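Local atomic coordinates of pyridoxal phosphate homeostasis protein (Bifidobacterium adolescentis ATCC 15703, PDB entry 3CPG), a protein that probably binds pyridoxal 5'-phosphate and takes part in the homeostasis of this cofactor, on a TIM-barrel fold related to the alanine racemase N-terminal domain. Residues V50-A55 against T259-G264; V72-E77 against H114-L119. All coordinates share one frame; numbering follows the deposited sequence.

Interaction 1 (V50-A55 against T259-G264). With ACT (acetate ion), chain B.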
ATOM      1  N   VAL A  50       3.882 -11.938   4.771  1.00  8.34           N
ATOM      2  CA  VAL A  50       3.761 -10.944   3.708  1.00  7.99           C
ATOM      3  C   VAL A  50       2.348 -10.893   3.142  1.00  8.18           C
ATOM      4  O   VAL A  50       1.779 -11.927   2.800  1.00  9.47           O
ATOM      5  CB  VAL A  50       4.724 -11.267   2.541  1.00  7.13           C
ATOM      6  CG1 VAL A  50       4.635 -10.185   1.470  1.00  7.15           C
ATOM      7  CG2 VAL A  50       6.147 -11.397   3.059  1.00  5.72           C
ATOM      8  N   ARG A  51       1.785  -9.693   3.049  1.00  6.93           N
ATOM      9  CA  ARG A  51       0.448  -9.539   2.492  1.00  8.83           C
ATOM     10  C   ARG A  51       0.550  -8.997   1.077  1.00  9.39           C
ATOM     11  O   ARG A  51       1.428  -8.184   0.766  1.00  9.33           O
ATOM     12  CB  ARG A  51      -0.409  -8.594   3.342  1.00  9.19           C
ATOM     13  CG  ARG A  51      -0.912  -9.206   4.638  1.00 11.76           C
ATOM     14  CD  ARG A  51      -2.060  -8.400   5.227  1.00 14.55           C
ATOM     15  NE  ARG A  51      -1.632  -7.083   5.687  1.00 16.26           N
ATOM     16  CZ  ARG A  51      -2.460  -6.125   6.090  1.00 18.30           C
ATOM     17  NH1 ARG A  51      -3.772  -6.333   6.089  1.00 19.28           N
ATOM     18  NH2 ARG A  51      -1.978  -4.960   6.502  1.00 18.47           N
ATOM     19  N   LEU A  52      -0.347  -9.462   0.217  1.00  7.88           N
ATOM     20  CA  LEU A  52      -0.369  -9.029  -1.169  1.00  6.42           C
ATOM     21  C   LEU A  52      -1.359  -7.896  -1.387  1.00  6.79           C
ATOM     22  O   LEU A  52      -2.543  -8.024  -1.063  1.00  6.56           O
ATOM     23  CB  LEU A  52      -0.744 -10.199  -2.083  1.00  5.89           C
ATOM     24  CG  LEU A  52      -1.109  -9.871  -3.535  1.00  4.96           C
ATOM     25  CD1 LEU A  52       0.082  -9.251  -4.272  1.00  5.42           C
ATOM     26  CD2 LEU A  52      -1.558 -11.152  -4.228  1.00  5.43           C
ATOM     27  N   LEU A  53      -0.860  -6.785  -1.919  1.00  5.08           N
ATOM     28  CA  LEU A  53      -1.701  -5.644  -2.247  1.00  5.76           C
ATOM     29  C   LEU A  53      -1.705  -5.589  -3.761  1.00  5.53           C
ATOM     30  O   LEU A  53      -0.646  -5.526  -4.388  1.00  6.98           O
ATOM     31  CB  LEU A  53      -1.129  -4.329  -1.697  1.00  5.23           C
ATOM     32  CG  LEU A  53      -1.803  -3.015  -2.150  1.00  5.41           C
ATOM     33  CD1 LEU A  53      -1.397  -1.904  -1.217  1.00  7.22           C
ATOM     34  CD2 LEU A  53      -1.400  -2.629  -3.559  1.00  5.62           C
ATOM     35  N   ALA A  54      -2.886  -5.638  -4.361  1.00  3.74           N
ATOM     36  CA  ALA A  54      -2.957  -5.565  -5.807  1.00  3.41           C
ATOM     37  C   ALA A  54      -3.009  -4.091  -6.192  1.00  3.37           C
ATOM     38  O   ALA A  54      -3.848  -3.350  -5.685  1.00  3.39           O
ATOM     39  CB  ALA A  54      -4.202  -6.292  -6.315  1.00  4.66           C
ATOM     40  N   ALA A  55      -2.086  -3.668  -7.051  1.00  4.55           N
ATOM     41  CA  ALA A  55      -2.050  -2.286  -7.524  1.00  4.73           C
ATOM     42  C   ALA A  55      -3.074  -2.294  -8.646  1.00  5.92           C
ATOM     43  O   ALA A  55      -2.834  -2.868  -9.706  1.00  6.34           O
ATOM     44  CB  ALA A  55      -0.662  -1.943  -8.061  1.00  4.54           C
ATOM     45  N   THR A 259       6.402  -6.474   4.438  1.00  4.91           N
ATOM     46  CA  THR A 259       5.185  -7.041   5.016  1.00  6.03           C
ATOM     47  C   THR A 259       4.026  -6.810   4.059  1.00  6.03           C
ATOM     48  O   THR A 259       2.949  -7.377   4.227  1.00  6.27           O
ATOM     49  CB  THR A 259       4.833  -6.419   6.377  1.00  6.50           C
ATOM     50  OG1 THR A 259       4.487  -5.038   6.207  1.00  5.93           O
ATOM     51  CG2 THR A 259       6.010  -6.551   7.334  1.00  8.54           C
ATOM     52  N   ILE A 260       4.259  -5.965   3.061  1.00  5.26           N
ATOM     53  CA  ILE A 260       3.262  -5.667   2.039  1.00  6.32           C
ATOM     54  C   ILE A 260       3.966  -5.466   0.705  1.00  5.73           C
ATOM     55  O   ILE A 260       4.837  -4.611   0.584  1.00  6.11           O
ATOM     56  CB  ILE A 260       2.473  -4.364   2.318  1.00  5.16           C
ATOM     57  CG1 ILE A 260       1.666  -4.484   3.607  1.00  5.33           C
ATOM     58  CG2 ILE A 260       1.533  -4.073   1.137  1.00  7.39           C
ATOM     59  CD1 ILE A 260       0.917  -3.209   3.962  1.00  6.69           C
ATOM     60  N   VAL A 261       3.607  -6.273  -0.286  1.00  5.60           N
ATOM     61  CA  VAL A 261       4.185  -6.115  -1.611  1.00  5.16           C
ATOM     62  C   VAL A 261       3.057  -5.559  -2.466  1.00  5.82           C
ATOM     63  O   VAL A 261       1.908  -5.965  -2.309  1.00  7.32           O
ATOM     64  CB  VAL A 261       4.698  -7.453  -2.199  1.00  3.75           C
ATOM     65  CG1 VAL A 261       5.900  -7.937  -1.393  1.00  5.08           C
ATOM     66  CG2 VAL A 261       3.590  -8.499  -2.205  1.00  5.72           C
ATOM     67  N   ARG A 262       3.386  -4.605  -3.335  1.00  6.10           N
ATOM     68  CA  ARG A 262       2.406  -3.962  -4.209  1.00  5.57           C
ATOM     69  C   ARG A 262       2.608  -4.488  -5.625  1.00  4.87           C
ATOM     70  O   ARG A 262       3.575  -4.139  -6.292  1.00  6.55           O
ATOM     71  CB  ARG A 262       2.599  -2.442  -4.176  1.00  4.15           C
ATOM     72  CG  ARG A 262       2.589  -1.850  -2.773  1.00  5.69           C
ATOM     73  CD  ARG A 262       2.612  -0.329  -2.822  1.00  5.25           C
ATOM     74  NE  ARG A 262       3.753   0.177  -3.582  1.00  7.11           N
ATOM     75  CZ  ARG A 262       5.000   0.238  -3.123  1.00  8.48           C
ATOM     76  NH1 ARG A 262       5.285  -0.172  -1.894  1.00  6.02           N
ATOM     77  NH2 ARG A 262       5.968   0.702  -3.902  1.00  8.75           N
ATOM     78  N   VAL A 263       1.675  -5.317  -6.085  1.00  5.38           N
ATOM     79  CA  VAL A 263       1.801  -5.938  -7.396  1.00  4.43           C
ATOM     80  C   VAL A 263       0.725  -5.553  -8.408  1.00  5.50           C
ATOM     81  O   VAL A 263      -0.473  -5.646  -8.135  1.00  5.02           O
ATOM     82  CB  VAL A 263       1.814  -7.477  -7.245  1.00  5.16           C
ATOM     83  CG1 VAL A 263       2.126  -8.137  -8.578  1.00  8.13           C
ATOM     84  CG2 VAL A 263       2.841  -7.882  -6.190  1.00  7.37           C
ATOM     85  N   GLY A 264       1.175  -5.130  -9.585  1.00  6.22           N
ATOM     86  CA  GLY A 264       0.260  -4.750 -10.643  1.00  6.78           C
ATOM     87  C   GLY A 264       0.383  -5.661 -11.851  1.00  7.90           C
ATOM     88  O   GLY A 264      -0.471  -6.512 -12.086  1.00  7.41           O
TER
HETATM   89  C   ACT B 301       4.105  -3.693 -10.920  1.00 11.27           C
HETATM   90  O   ACT B 301       3.133  -3.406 -11.595  1.00 11.57           O
HETATM   91  OXT ACT B 301       3.996  -4.486 -10.000  1.00  8.36           O
HETATM   92  CH3 ACT B 301       5.443  -3.065 -11.225  1.00 13.68           C
HETATM   93  O   HOH W   1       0.954  -6.833   6.296  1.00 13.55           O
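Residues 50-55 and 259-264 pair as parallel strands, Arg51 opposite Ile260 through Ala54 opposite Val263, and this pairing joins the first and last strands of the TIM barrel and so closes its sheet. The strand segments lie 4.6 Å apart at closest approach, with their directions 25° apart. Five backbone bonds run in a continuous ladder from Arg51 N to Ala55 N. The three middle ones meet their carbonyls almost head-on, whereas at the two ends Arg51 N and Ala55 N sit well above the carbonyl planes of Thr259 and Val263. Leu52, Val261 and Val263 face the outer helices. Leu52, its CG anti to the backbone N (chi1 167°), brings CD1 to 3.6 Å from Val263 CG2, the two side chains crossing at about a right angle, while Val50 CG1 meets Val261 CG1 at 3.9 Å. On the inner face Leu53 CB touches Ile260 CG2 at 3.9 Å, and Leu53 lies alongside Arg262, whose guanidinium reaches on to Thr203 and Ser243. Arg51 points its NH2 to Glu241 in a salt bridge, and a water held at the edge of its guanidinium, 2.7 Å from NE, donates to Thr259 O. Beyond the ladder an acetate, probably from the crystallisation liquor, binds Thr247 and Thr265, consistent with an anion site for the cofactor's phosphate; Gly264 N donates to its OXT at 2.9 Å.

Interaction 2 (V72-E77 against H114-L119)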
ATOM      1  N   VAL A  72      -6.941 -12.093  -3.585  1.00  4.85           N
ATOM      2  CA  VAL A  72      -6.446 -10.790  -3.143  1.00  4.99           C
ATOM      3  C   VAL A  72      -7.315 -10.241  -2.017  1.00  5.89           C
ATOM      4  O   VAL A  72      -8.540 -10.266  -2.106  1.00  6.05           O
ATOM      5  CB  VAL A  72      -6.427  -9.780  -4.306  1.00  4.65           C
ATOM      6  CG1 VAL A  72      -6.151  -8.384  -3.774  1.00  4.11           C
ATOM      7  CG2 VAL A  72      -5.356 -10.183  -5.314  1.00  6.66           C
ATOM      8  N   ARG A  73      -6.678  -9.744  -0.959  1.00  5.35           N
ATOM      9  CA  ARG A  73      -7.408  -9.210   0.184  1.00  5.38           C
ATOM     10  C   ARG A  73      -6.980  -7.792   0.551  1.00  5.98           C
ATOM     11  O   ARG A  73      -7.185  -7.344   1.674  1.00  4.76           O
ATOM     12  CB  ARG A  73      -7.235 -10.138   1.386  1.00  6.18           C
ATOM     13  CG  ARG A  73      -7.851 -11.513   1.176  1.00  9.21           C
ATOM     14  CD  ARG A  73      -9.378 -11.437   1.175  1.00 10.05           C
ATOM     15  NE  ARG A  73     -10.003 -12.741   0.951  1.00 13.03           N
ATOM     16  CZ  ARG A  73     -10.239 -13.261  -0.249  1.00 13.83           C
ATOM     17  NH1 ARG A  73      -9.906 -12.588  -1.343  1.00 13.24           N
ATOM     18  NH2 ARG A  73     -10.811 -14.453  -0.358  1.00 14.66           N
HETATM   19  N   MSE A  74      -6.374  -7.099  -0.403  1.00  5.01           N
HETATM   20  CA  MSE A  74      -5.954  -5.723  -0.196  1.00  5.10           C
HETATM   21  C   MSE A  74      -5.704  -5.079  -1.552  1.00  3.51           C
HETATM   22  O   MSE A  74      -5.106  -5.693  -2.431  1.00  3.96           O
HETATM   23  CB  MSE A  74      -4.685  -5.676   0.655  1.00  8.59           C
HETATM   24  CG  MSE A  74      -4.136  -4.257   0.836  1.00 10.72           C
HETATM   25 SE   MSE A  74      -2.879  -4.000   2.320  1.00 25.74          SE
HETATM   26  CE  MSE A  74      -2.120  -5.699   2.305  1.00  1.51           C
ATOM     27  N   ILE A  75      -6.181  -3.852  -1.741  1.00  4.91           N
ATOM     28  CA  ILE A  75      -5.955  -3.174  -3.010  1.00  3.04           C
ATOM     29  C   ILE A  75      -5.444  -1.764  -2.778  1.00  3.80           C
ATOM     30  O   ILE A  75      -5.659  -1.177  -1.717  1.00  4.60           O
ATOM     31  CB  ILE A  75      -7.239  -3.080  -3.882  1.00  4.41           C
ATOM     32  CG1 ILE A  75      -8.269  -2.172  -3.207  1.00  5.29           C
ATOM     33  CG2 ILE A  75      -7.808  -4.478  -4.132  1.00  4.44           C
ATOM     34  CD1 ILE A  75      -9.527  -1.952  -4.032  1.00  5.25           C
ATOM     35  N   GLY A  76      -4.772  -1.229  -3.787  1.00  4.42           N
ATOM     36  CA  GLY A  76      -4.241   0.114  -3.700  1.00  4.91           C
ATOM     37  C   GLY A  76      -4.334   0.796  -5.048  1.00  4.88           C
ATOM     38  O   GLY A  76      -3.905   0.244  -6.060  1.00  4.72           O
ATOM     39  N   GLU A  77      -4.919   1.988  -5.059  1.00  5.25           N
ATOM     40  CA  GLU A  77      -5.063   2.770  -6.280  1.00  4.49           C
ATOM     41  C   GLU A  77      -4.003   3.861  -6.274  1.00  5.23           C
ATOM     42  O   GLU A  77      -3.578   4.312  -5.209  1.00  5.84           O
ATOM     43  CB  GLU A  77      -6.444   3.429  -6.343  1.00  5.81           C
ATOM     44  CG  GLU A  77      -7.606   2.501  -6.684  1.00  6.38           C
ATOM     45  CD  GLU A  77      -7.605   2.032  -8.137  1.00  8.56           C
ATOM     46  OE1 GLU A  77      -7.033   2.730  -9.001  1.00  9.36           O
ATOM     47  OE2 GLU A  77      -8.198   0.969  -8.421  1.00  9.77           O
ATOM     48  N   HIS A 114     -12.143  -7.872   6.439  1.00  7.44           N
ATOM     49  CA  HIS A 114     -11.942  -6.531   5.914  1.00  6.84           C
ATOM     50  C   HIS A 114     -10.836  -6.497   4.864  1.00  6.78           C
ATOM     51  O   HIS A 114      -9.769  -7.091   5.049  1.00  6.83           O
ATOM     52  CB  HIS A 114     -11.605  -5.568   7.061  1.00  7.72           C
ATOM     53  CG  HIS A 114     -11.363  -4.159   6.617  1.00  8.15           C
ATOM     54  ND1 HIS A 114     -10.107  -3.588   6.601  1.00 10.78           N
ATOM     55  CD2 HIS A 114     -12.213  -3.208   6.162  1.00  7.28           C
ATOM     56  CE1 HIS A 114     -10.196  -2.347   6.157  1.00  7.60           C
ATOM     57  NE2 HIS A 114     -11.463  -2.091   5.884  1.00 10.24           N
ATOM     58  N   ILE A 115     -11.109  -5.814   3.755  1.00  4.98           N
ATOM     59  CA  ILE A 115     -10.139  -5.663   2.673  1.00  4.43           C
ATOM     60  C   ILE A 115      -9.663  -4.209   2.670  1.00  5.08           C
ATOM     61  O   ILE A 115     -10.424  -3.293   2.362  1.00  5.51           O
ATOM     62  CB  ILE A 115     -10.761  -5.992   1.291  1.00  4.64           C
ATOM     63  CG1 ILE A 115     -11.076  -7.485   1.205  1.00  4.67           C
ATOM     64  CG2 ILE A 115      -9.802  -5.606   0.171  1.00  4.62           C
ATOM     65  CD1 ILE A 115     -11.687  -7.914  -0.114  1.00  6.11           C
ATOM     66  N   PRO A 116      -8.399  -3.975   3.045  1.00  5.28           N
ATOM     67  CA  PRO A 116      -7.900  -2.595   3.054  1.00  5.11           C
ATOM     68  C   PRO A 116      -7.914  -1.981   1.658  1.00  5.30           C
ATOM     69  O   PRO A 116      -7.650  -2.661   0.669  1.00  4.15           O
ATOM     70  CB  PRO A 116      -6.488  -2.743   3.609  1.00  5.50           C
ATOM     71  CG  PRO A 116      -6.628  -3.911   4.540  1.00  6.35           C
ATOM     72  CD  PRO A 116      -7.447  -4.879   3.711  1.00  3.91           C
ATOM     73  N   PHE A 117      -8.235  -0.692   1.588  1.00  3.67           N
ATOM     74  CA  PHE A 117      -8.270   0.028   0.317  1.00  4.97           C
ATOM     75  C   PHE A 117      -7.290   1.181   0.532  1.00  4.37           C
ATOM     76  O   PHE A 117      -7.605   2.142   1.224  1.00  5.15           O
ATOM     77  CB  PHE A 117      -9.692   0.550   0.053  1.00  4.86           C
ATOM     78  CG  PHE A 117      -9.923   1.074  -1.349  1.00  5.23           C
ATOM     79  CD1 PHE A 117     -11.222   1.213  -1.834  1.00  5.58           C
ATOM     80  CD2 PHE A 117      -8.863   1.459  -2.166  1.00  6.48           C
ATOM     81  CE1 PHE A 117     -11.464   1.728  -3.113  1.00  7.20           C
ATOM     82  CE2 PHE A 117      -9.093   1.973  -3.443  1.00  7.45           C
ATOM     83  CZ  PHE A 117     -10.396   2.109  -3.917  1.00  7.32           C
ATOM     84  N   HIS A 118      -6.092   1.051  -0.029  1.00  3.61           N
ATOM     85  CA  HIS A 118      -5.063   2.074   0.123  1.00  4.30           C
ATOM     86  C   HIS A 118      -4.873   2.962  -1.090  1.00  4.13           C
ATOM     87  O   HIS A 118      -5.263   2.613  -2.202  1.00  5.93           O
ATOM     88  CB  HIS A 118      -3.698   1.432   0.408  1.00  3.44           C
ATOM     89  CG  HIS A 118      -3.629   0.672   1.694  1.00  4.91           C
ATOM     90  ND1 HIS A 118      -2.432   0.297   2.266  1.00  5.96           N
ATOM     91  CD2 HIS A 118      -4.603   0.190   2.503  1.00  4.09           C
ATOM     92  CE1 HIS A 118      -2.671  -0.385   3.374  1.00  5.11           C
ATOM     93  NE2 HIS A 118      -3.979  -0.463   3.539  1.00  5.30           N
ATOM     94  N   LEU A 119      -4.277   4.125  -0.850  1.00  5.90           N
ATOM     95  CA  LEU A 119      -3.921   5.036  -1.926  1.00  4.24           C
ATOM     96  C   LEU A 119      -2.412   4.854  -1.903  1.00  4.46           C
ATOM     97  O   LEU A 119      -1.782   5.047  -0.861  1.00  4.93           O
ATOM     98  CB  LEU A 119      -4.258   6.494  -1.604  1.00  4.66           C
ATOM     99  CG  LEU A 119      -3.815   7.408  -2.759  1.00  3.81           C
ATOM    100  CD1 LEU A 119      -4.723   7.173  -3.961  1.00  5.90           C
ATOM    101  CD2 LEU A 119      -3.864   8.865  -2.349  1.00  4.83           C
TER
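Arg73 and Ile115 open this parallel pairing, a lateral contact between neighbouring strands of the TIM barrel: Ile115 CG2 lies 3.5 Å from Arg73 O, and Pro116 CD comes still nearer the same oxygen. With proline offering no N-H there, the carbonyl is met by carbon atoms of segment 114-119. The Arg73 guanidinium turns back on its own segment, NH1 donating to Val72 O and also to Ile68 O. Met74, present as selenomethionine, crosses Pro116 at about a right angle, with CG 3.9 Å from Pro116 CB. With chi1 176° and chi2 162° its chain runs out extended as far as SE, which lies over one face of the His118 imidazole, 4.1 Å from the ring centroid. From Ile75 the regular ladder begins: Ile75 N donates to Pro116 O with an N-H...O angle of 172°, and His118 N returns a bond to Ile75 O that lies in the carbonyl plane, 2.8 Å long. On the face turned to helix 80-96, Ile75 CD1 stands over the centre of the Phe117 ring in a CH-pi contact, 3.9 Å from its centroid. Gly76, with no side chain, lies at the closest CA spacing, 4.4 Å from His118 CA, and its CA-H points at His118 O. Glu77 N donates to that same oxygen, while Glu77 CG meets the Phe117 ring at its edge, 3.6 Å from CE2. The face of Ile75 and Phe117 is thus apolar until Glu77 ends it with a carboxylate, salt-bridged to Lys86 and hydrogen-bonded to Thr56; on the other face, the bond between His118 ND1 and Glu139 would fix the rotation of the imidazole over which Met74 SE lies.

Interaction 2 is nested in the chain between the two segments of interaction 1, and in space they are adjacent: their centres lie 9 Å apart. Strand 51-55 pairs with 260-263 along one edge and with 75-77 along the other, the latter through Ala54 N to Met74 O at 2.9 Å and Gly76 N to Ala54 O at 3.0 Å. Inside the barrel Met74 CE packs on Arg51 CB at 3.5 Å, and Leu53 and Arg262 touch Glu139, to which His118 ND1 is hydrogen-bonded. Both contacts run towards the cofactor end: the side chains of Ala55 and Glu77 are each about 5 Å from that of Lys57, the predicted pyridoxal phosphate attachment site, unmodified here.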